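Local coordinates for protein epidermin decarboxylase (Staphylococcus epidermidis, PDB 1G63) that catalyses the FMN-dependent oxidative decarboxylation of the C-terminal cysteine residue of the epidermin precursor peptide, working as a homododecamer, at residues E31-F36 / F52-Y57; F113-I118 / I160-I165. One frame throughout, in Å; residues are numbered along the deposited sequence.

Interaction 1 of 2, residues E31-F36 / F52-Y57; sequences EVNILF and FCDNLY
The ring of F36 takes the methyl L56 CD1 at its edge, near the ring plane, with F36 CD1 3.9 Å from L56 CD1. The ring of Y57 meets N33 obliquely, its CE1 lying 3.9 Å from N33 CB. The amide of N33 is turned almost perpendicular to that ring, at 83°. CG of N33 lies beside its own backbone N (chi1 -56°), which brings the amide alongside N55. N33 OD1 is hydrogen-bonded to H74. D54 crosses V32 at about a right angle. Its OD2 accepts from V32 N at 2.9 Å, on the anti side, somewhat out of the carboxylate plane, in a nearly straight bond (164°). D54 N returns a longer bond to V32 O, from above the carbonyl plane. K26 forms a salt bridge with D54 OD1. Further along, I34 N donates to N55 O and Y57 N to I34 O, both at 3.0 Å. These bonds add the short, weakly bonded strand 56-57 parallel to strand 32-36 of the Rossmann-like sheet. I34 CG2 touches C53 SG at 3.5 Å, and helix 18-25 covers both residues. E31 CG packs on D54 CG at 3.5 Å, while their charged oxygens are not in contact. K26 probably offsets the charge of D54. The strand is joined by backbone bonds, and the loop before it by a carboxylate held through both oxygens.

Interaction 2 of 2, residues F113-I118 / I160-I165; sequences FPNMNI and ITMPNI. With FMN (flavin mononucleotide), chain N.
I160 points toward segment 113-118 and crosses the side chain of N115 obliquely, its CD1 3.6 Å from N115 CA. With chi1 at 89°, CG1 of I160 lies roughly between the backbone N and the carbonyl carbon, which sets CD1 over the N115 backbone. CG2, the other branch, meets I118 CD1 at 4.0 Å. The two isoleucine side chains lie alongside, running in opposite senses. The folded M162 side chain comes over N115 in a detail that is doubtful, and it also packs on Y21 of helix 18-25. At the far end P163 CG approaches the F113 ring obliquely, 3.8 Å from F113 CD2. V168 of helix 165-172 touches both F113 and P163. The contact joins the end of strand 110-114 of the Rossmann-like sheet and the loop after it to the end of strand 156-161, part of a two-stranded antiparallel hairpin, and the residues that follow. That loop carries part of the FMN pocket. N115 O accepts from FMN N3 at 2.8 Å, and the bond is nearly straight (168°). M116 CA lies 3.4 Å from the same FMN N3. No direct hydrogen bond links the two segments. One water instead accepts from I118 N at 2.9 Å and from I160 N at 3.3 Å.

Both interactions reach the same parallel sheet, on opposite sides of the chain's centre, and their nearest atoms are about 10 Å apart. Interaction 1 lies at the sheet's edge, between strand 32-36 and the strand outermost within this chain, 56-57. Interaction 2 reaches from the sheet's strand 110-114 and the loop after it to the small antiparallel hairpin. Each is partly buried, but one residue of interaction 1 is exposed and none of those touching in interaction 2 is. Interaction 1 combines direct backbone bonds, a carboxylate that is probably charged, and apolar packing. Interaction 2 rests on apolar packing and a bridging water, and it alone includes residues of the FMN pocket.

Interaction 1 of 2, residues E31-F36 / F52-Y57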
loop_
_atom_site.group_PDB
_atom_site.type_symbol
_atom_site.label_atom_id
_atom_site.label_comp_id
_atom_site.label_asym_id
_atom_site.label_seq_id
_atom_site.Cartn_x
_atom_site.Cartn_y
_atom_site.Cartn_z
ATOM N N GLU B 31 23.077 -13.222 -31.042
ATOM C CA GLU B 31 22.098 -12.767 -30.072
ATOM C C GLU B 31 22.289 -11.278 -29.847
ATOM O O GLU B 31 23.390 -10.746 -30.012
ATOM C CB GLU B 31 22.284 -13.499 -28.736
ATOM C CG GLU B 31 21.474 -14.769 -28.576
ATOM C CD GLU B 31 21.639 -15.395 -27.200
ATOM O OE1 GLU B 31 21.682 -14.646 -26.203
ATOM O OE2 GLU B 31 21.714 -16.639 -27.109
ATOM N N VAL B 32 21.204 -10.605 -29.493
ATOM C CA VAL B 32 21.248 -9.190 -29.177
ATOM C C VAL B 32 20.358 -9.047 -27.952
ATOM O O VAL B 32 19.135 -9.159 -28.027
ATOM C CB VAL B 32 20.749 -8.318 -30.339
ATOM C CG1 VAL B 32 19.480 -8.885 -30.889
ATOM C CG2 VAL B 32 20.534 -6.886 -29.861
ATOM N N ASN B 33 21.002 -8.848 -26.809
ATOM C CA ASN B 33 20.315 -8.714 -25.536
ATOM C C ASN B 33 20.344 -7.256 -25.088
ATOM O O ASN B 33 21.092 -6.444 -25.634
ATOM C CB ASN B 33 20.983 -9.622 -24.508
ATOM C CG ASN B 33 21.035 -11.073 -24.966
ATOM O OD1 ASN B 33 22.064 -11.728 -24.861
ATOM N ND2 ASN B 33 19.923 -11.576 -25.469
ATOM N N ILE B 34 19.539 -6.917 -24.089
ATOM C CA ILE B 34 19.498 -5.536 -23.650
ATOM C C ILE B 34 19.425 -5.343 -22.131
ATOM O O ILE B 34 18.902 -6.182 -21.396
ATOM C CB ILE B 34 18.329 -4.819 -24.362
ATOM C CG1 ILE B 34 18.444 -3.308 -24.174
ATOM C CG2 ILE B 34 17.014 -5.378 -23.870
ATOM C CD1 ILE B 34 17.706 -2.512 -25.227
ATOM N N LEU B 35 19.977 -4.224 -21.676
ATOM C CA LEU B 35 20.027 -3.873 -20.261
ATOM C C LEU B 35 19.778 -2.358 -20.181
ATOM O O LEU B 35 20.424 -1.589 -20.882
ATOM C CB LEU B 35 21.419 -4.223 -19.713
ATOM C CG LEU B 35 21.691 -4.251 -18.207
ATOM C CD1 LEU B 35 23.161 -4.585 -17.968
ATOM C CD2 LEU B 35 21.354 -2.911 -17.593
ATOM N N PHE B 36 18.843 -1.931 -19.338
ATOM C CA PHE B 36 18.522 -0.504 -19.217
ATOM C C PHE B 36 18.986 0.147 -17.922
ATOM O O PHE B 36 19.199 -0.516 -16.907
ATOM C CB PHE B 36 17.007 -0.275 -19.328
ATOM C CG PHE B 36 16.424 -0.603 -20.679
ATOM C CD1 PHE B 36 16.016 -1.898 -20.980
ATOM C CD2 PHE B 36 16.274 0.391 -21.650
ATOM C CE1 PHE B 36 15.456 -2.206 -22.232
ATOM C CE2 PHE B 36 15.719 0.096 -22.898
ATOM C CZ PHE B 36 15.308 -1.204 -23.191
ATOM N N PHE B 52 11.539 -8.386 -28.840
ATOM C CA PHE B 52 12.506 -8.239 -29.917
ATOM C C PHE B 52 13.873 -8.787 -29.549
ATOM O O PHE B 52 14.580 -9.305 -30.400
ATOM C CB PHE B 52 12.649 -6.770 -30.316
ATOM C CG PHE B 52 11.347 -6.085 -30.605
ATOM C CD1 PHE B 52 10.570 -5.570 -29.569
ATOM C CD2 PHE B 52 10.888 -5.967 -31.907
ATOM C CE1 PHE B 52 9.351 -4.944 -29.829
ATOM C CE2 PHE B 52 9.667 -5.344 -32.181
ATOM C CZ PHE B 52 8.899 -4.833 -31.137
ATOM N N CYS B 53 14.238 -8.669 -28.279
ATOM C CA CYS B 53 15.527 -9.147 -27.792
ATOM C C CYS B 53 15.511 -10.607 -27.371
ATOM O O CYS B 53 14.466 -11.160 -27.030
ATOM C CB CYS B 53 15.995 -8.296 -26.604
ATOM S SG CYS B 53 16.639 -6.668 -27.081
ATOM N N ASP B 54 16.686 -11.223 -27.396
ATOM C CA ASP B 54 16.819 -12.609 -26.987
ATOM C C ASP B 54 16.690 -12.672 -25.467
ATOM O O ASP B 54 16.059 -13.577 -24.926
ATOM C CB ASP B 54 18.176 -13.156 -27.438
ATOM C CG ASP B 54 18.276 -13.288 -28.948
ATOM O OD1 ASP B 54 17.722 -14.259 -29.501
ATOM O OD2 ASP B 54 18.896 -12.415 -29.585
ATOM N N ASN B 55 17.286 -11.700 -24.785
ATOM C CA ASN B 55 17.224 -11.640 -23.333
ATOM C C ASN B 55 17.238 -10.210 -22.813
ATOM O O ASN B 55 17.929 -9.343 -23.353
ATOM C CB ASN B 55 18.399 -12.379 -22.691
ATOM C CG ASN B 55 18.504 -13.808 -23.135
ATOM O OD1 ASN B 55 19.096 -14.101 -24.170
ATOM N ND2 ASN B 55 17.925 -14.714 -22.358
ATOM N N LEU B 56 16.468 -9.977 -21.756
ATOM C CA LEU B 56 16.398 -8.675 -21.114
ATOM C C LEU B 56 16.911 -8.832 -19.685
ATOM O O LEU B 56 16.376 -9.631 -18.919
ATOM C CB LEU B 56 14.954 -8.165 -21.073
ATOM C CG LEU B 56 14.676 -6.988 -20.123
ATOM C CD1 LEU B 56 15.448 -5.751 -20.547
ATOM C CD2 LEU B 56 13.191 -6.702 -20.113
ATOM N N TYR B 57 17.951 -8.085 -19.335
ATOM C CA TYR B 57 18.491 -8.150 -17.985
ATOM C C TYR B 57 17.821 -7.067 -17.147
ATOM O O TYR B 57 18.006 -5.876 -17.390
ATOM C CB TYR B 57 20.006 -7.957 -18.007
ATOM C CG TYR B 57 20.729 -9.022 -18.798
ATOM C CD1 TYR B 57 21.326 -8.724 -20.022
ATOM C CD2 TYR B 57 20.799 -10.332 -18.333
ATOM C CE1 TYR B 57 21.972 -9.701 -20.762
ATOM C CE2 TYR B 57 21.439 -11.320 -19.064
ATOM C CZ TYR B 57 22.028 -11.001 -20.278
ATOM O OH TYR B 57 22.681 -11.976 -20.999
#

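Interaction 2 of 2, residues F113-I118 / I160-I165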
loop_
_atom_site.group_PDB
_atom_site.type_symbol
_atom_site.label_atom_id
_atom_site.label_comp_id
_atom_site.label_asym_id
_atom_site.label_seq_id
_atom_site.Cartn_x
_atom_site.Cartn_y
_atom_site.Cartn_z
ATOM N N PHE B 113 28.031 5.195 -27.954
ATOM C CA PHE B 113 27.390 6.050 -28.960
ATOM C C PHE B 113 26.677 7.218 -28.270
ATOM O O PHE B 113 25.501 7.136 -27.930
ATOM C CB PHE B 113 26.384 5.259 -29.797
ATOM C CG PHE B 113 27.004 4.179 -30.620
ATOM C CD1 PHE B 113 27.219 2.908 -30.082
ATOM C CD2 PHE B 113 27.400 4.430 -31.929
ATOM C CE1 PHE B 113 27.820 1.906 -30.843
ATOM C CE2 PHE B 113 28.001 3.437 -32.696
ATOM C CZ PHE B 113 28.211 2.172 -32.153
ATOM N N PRO B 114 27.392 8.325 -28.061
ATOM C CA PRO B 114 26.824 9.504 -27.404
ATOM C C PRO B 114 25.580 10.068 -28.078
ATOM O O PRO B 114 25.491 10.107 -29.307
ATOM C CB PRO B 114 27.975 10.511 -27.439
ATOM C CG PRO B 114 29.195 9.647 -27.444
ATOM C CD PRO B 114 28.808 8.545 -28.400
ATOM N N ASN B 115 24.618 10.492 -27.261
ATOM C CA ASN B 115 23.402 11.122 -27.758
ATOM C C ASN B 115 22.895 12.109 -26.719
ATOM O O ASN B 115 22.565 11.731 -25.594
ATOM C CB ASN B 115 22.306 10.112 -28.067
ATOM C CG ASN B 115 21.082 10.770 -28.694
ATOM O OD1 ASN B 115 20.039 10.906 -28.058
ATOM N ND2 ASN B 115 21.218 11.204 -29.949
ATOM N N MET B 116 22.839 13.376 -27.108
ATOM C CA MET B 116 22.404 14.432 -26.218
ATOM C C MET B 116 22.279 15.706 -27.033
ATOM O O MET B 116 22.724 15.761 -28.177
ATOM C CB MET B 116 23.452 14.645 -25.125
ATOM C CG MET B 116 24.822 15.032 -25.685
ATOM S SD MET B 116 26.170 15.017 -24.487
ATOM C CE MET B 116 26.599 13.256 -24.485
ATOM N N ASN B 117 21.677 16.729 -26.441
ATOM C CA ASN B 117 21.534 17.999 -27.117
ATOM C C ASN B 117 22.929 18.570 -27.320
ATOM O O ASN B 117 23.824 18.333 -26.512
ATOM C CB ASN B 117 20.694 18.952 -26.276
ATOM C CG ASN B 117 20.476 20.281 -26.954
ATOM O OD1 ASN B 117 21.341 21.157 -26.928
ATOM N ND2 ASN B 117 19.322 20.437 -27.578
ATOM N N ILE B 118 23.107 19.316 -28.407
ATOM C CA ILE B 118 24.399 19.910 -28.737
ATOM C C ILE B 118 25.041 20.726 -27.605
ATOM O O ILE B 118 26.256 20.700 -27.441
ATOM C CB ILE B 118 24.281 20.794 -30.008
ATOM C CG1 ILE B 118 25.669 21.255 -30.454
ATOM C CG2 ILE B 118 23.374 21.976 -29.739
ATOM C CD1 ILE B 118 26.602 20.111 -30.829
ATOM N N ILE B 160 23.057 17.034 -32.931
ATOM C CA ILE B 160 23.608 15.688 -33.030
ATOM C C ILE B 160 22.427 14.755 -33.331
ATOM O O ILE B 160 21.295 15.020 -32.929
ATOM C CB ILE B 160 24.371 15.236 -31.718
ATOM C CG1 ILE B 160 23.414 14.580 -30.738
ATOM C CG2 ILE B 160 25.081 16.417 -31.058
ATOM C CD1 ILE B 160 23.438 13.087 -30.805
ATOM N N THR B 161 22.684 13.687 -34.071
ATOM C CA THR B 161 21.626 12.752 -34.421
ATOM C C THR B 161 21.999 11.316 -34.090
ATOM O O THR B 161 23.143 11.014 -33.779
ATOM C CB THR B 161 21.298 12.816 -35.928
ATOM O OG1 THR B 161 22.457 12.454 -36.688
ATOM C CG2 THR B 161 20.862 14.211 -36.316
ATOM N N MET B 162 21.017 10.431 -34.167
ATOM C CA MET B 162 21.250 9.022 -33.895
ATOM C C MET B 162 22.026 8.359 -35.041
ATOM O O MET B 162 21.846 8.695 -36.215
ATOM C CB MET B 162 19.908 8.307 -33.661
ATOM C CG MET B 162 19.260 8.595 -32.292
ATOM S SD MET B 162 19.982 7.684 -30.875
ATOM C CE MET B 162 21.400 8.526 -30.684
ATOM N N PRO B 163 22.907 7.404 -34.705
ATOM C CA PRO B 163 23.714 6.690 -35.697
ATOM C C PRO B 163 22.878 5.761 -36.583
ATOM O O PRO B 163 21.985 5.066 -36.098
ATOM C CB PRO B 163 24.693 5.878 -34.843
ATOM C CG PRO B 163 24.610 6.489 -33.469
ATOM C CD PRO B 163 23.178 6.891 -33.353
ATOM N N ASN B 164 23.176 5.749 -37.878
ATOM C CA ASN B 164 22.500 4.864 -38.821
ATOM C C ASN B 164 22.988 3.454 -38.440
ATOM O O ASN B 164 24.080 3.309 -37.893
ATOM C CB ASN B 164 22.918 5.247 -40.249
ATOM C CG ASN B 164 22.450 4.248 -41.295
ATOM O OD1 ASN B 164 23.042 3.173 -41.460
ATOM N ND2 ASN B 164 21.379 4.596 -42.012
ATOM N N ILE B 165 22.196 2.419 -38.706
ATOM C CA ILE B 165 22.600 1.060 -38.339
ATOM C C ILE B 165 23.886 0.621 -39.047
ATOM O O ILE B 165 24.626 -0.230 -38.553
ATOM C CB ILE B 165 21.453 0.050 -38.606
ATOM C CG1 ILE B 165 21.531 -1.101 -37.598
ATOM C CG2 ILE B 165 21.508 -0.460 -40.026
ATOM C CD1 ILE B 165 22.700 -2.031 -37.769
HETATM N N1 FMN N . 20.465 13.085 -21.325
HETATM C C2 FMN N . 21.335 12.785 -22.340
HETATM O O2 FMN N . 22.504 12.582 -22.178
HETATM N N3 FMN N . 20.831 12.712 -23.682
HETATM C C4 FMN N . 19.545 12.920 -24.045
HETATM O O4 FMN N . 19.215 12.863 -25.240
HETATM C C4A FMN N . 18.618 13.271 -22.961
HETATM N N5 FMN N . 17.325 13.449 -23.204
HETATM C C5A FMN N . 16.457 13.600 -22.159
HETATM C C6 FMN N . 15.019 13.690 -22.412
HETATM C C7 FMN N . 14.110 13.977 -21.435
HETATM C C7M FMN N . 12.606 14.052 -21.740
HETATM C C8 FMN N . 14.549 13.960 -20.025
HETATM C C8M FMN N . 13.566 14.134 -18.893
HETATM C C9 FMN N . 15.916 13.904 -19.770
HETATM C C9A FMN N . 16.887 13.725 -20.774
HETATM N N10 FMN N . 18.298 13.638 -20.560
HETATM C C10 FMN N . 19.178 13.312 -21.584
HETATM C "C1'" FMN N . 18.827 13.726 -19.190
HETATM C "C2'" FMN N . 19.013 12.298 -18.619
HETATM O "O2'" FMN N . 17.826 11.503 -18.605
HETATM C "C3'" FMN N . 19.561 12.373 -17.195
HETATM O "O3'" FMN N . 20.882 13.006 -17.219
HETATM C "C4'" FMN N . 19.672 11.046 -16.460
HETATM O "O4'" FMN N . 20.016 11.249 -15.066
HETATM C "C5'" FMN N . 20.647 10.058 -17.082
HETATM O "O5'" FMN N . 20.592 8.791 -16.393
HETATM P P FMN N . 21.225 7.456 -16.973
HETATM O O1P FMN N . 22.674 7.731 -17.228
HETATM O O2P FMN N . 20.458 7.077 -18.182
HETATM O O3P FMN N . 21.017 6.406 -15.823
HETATM O O HOH W 1 21.311 18.508 -30.557
#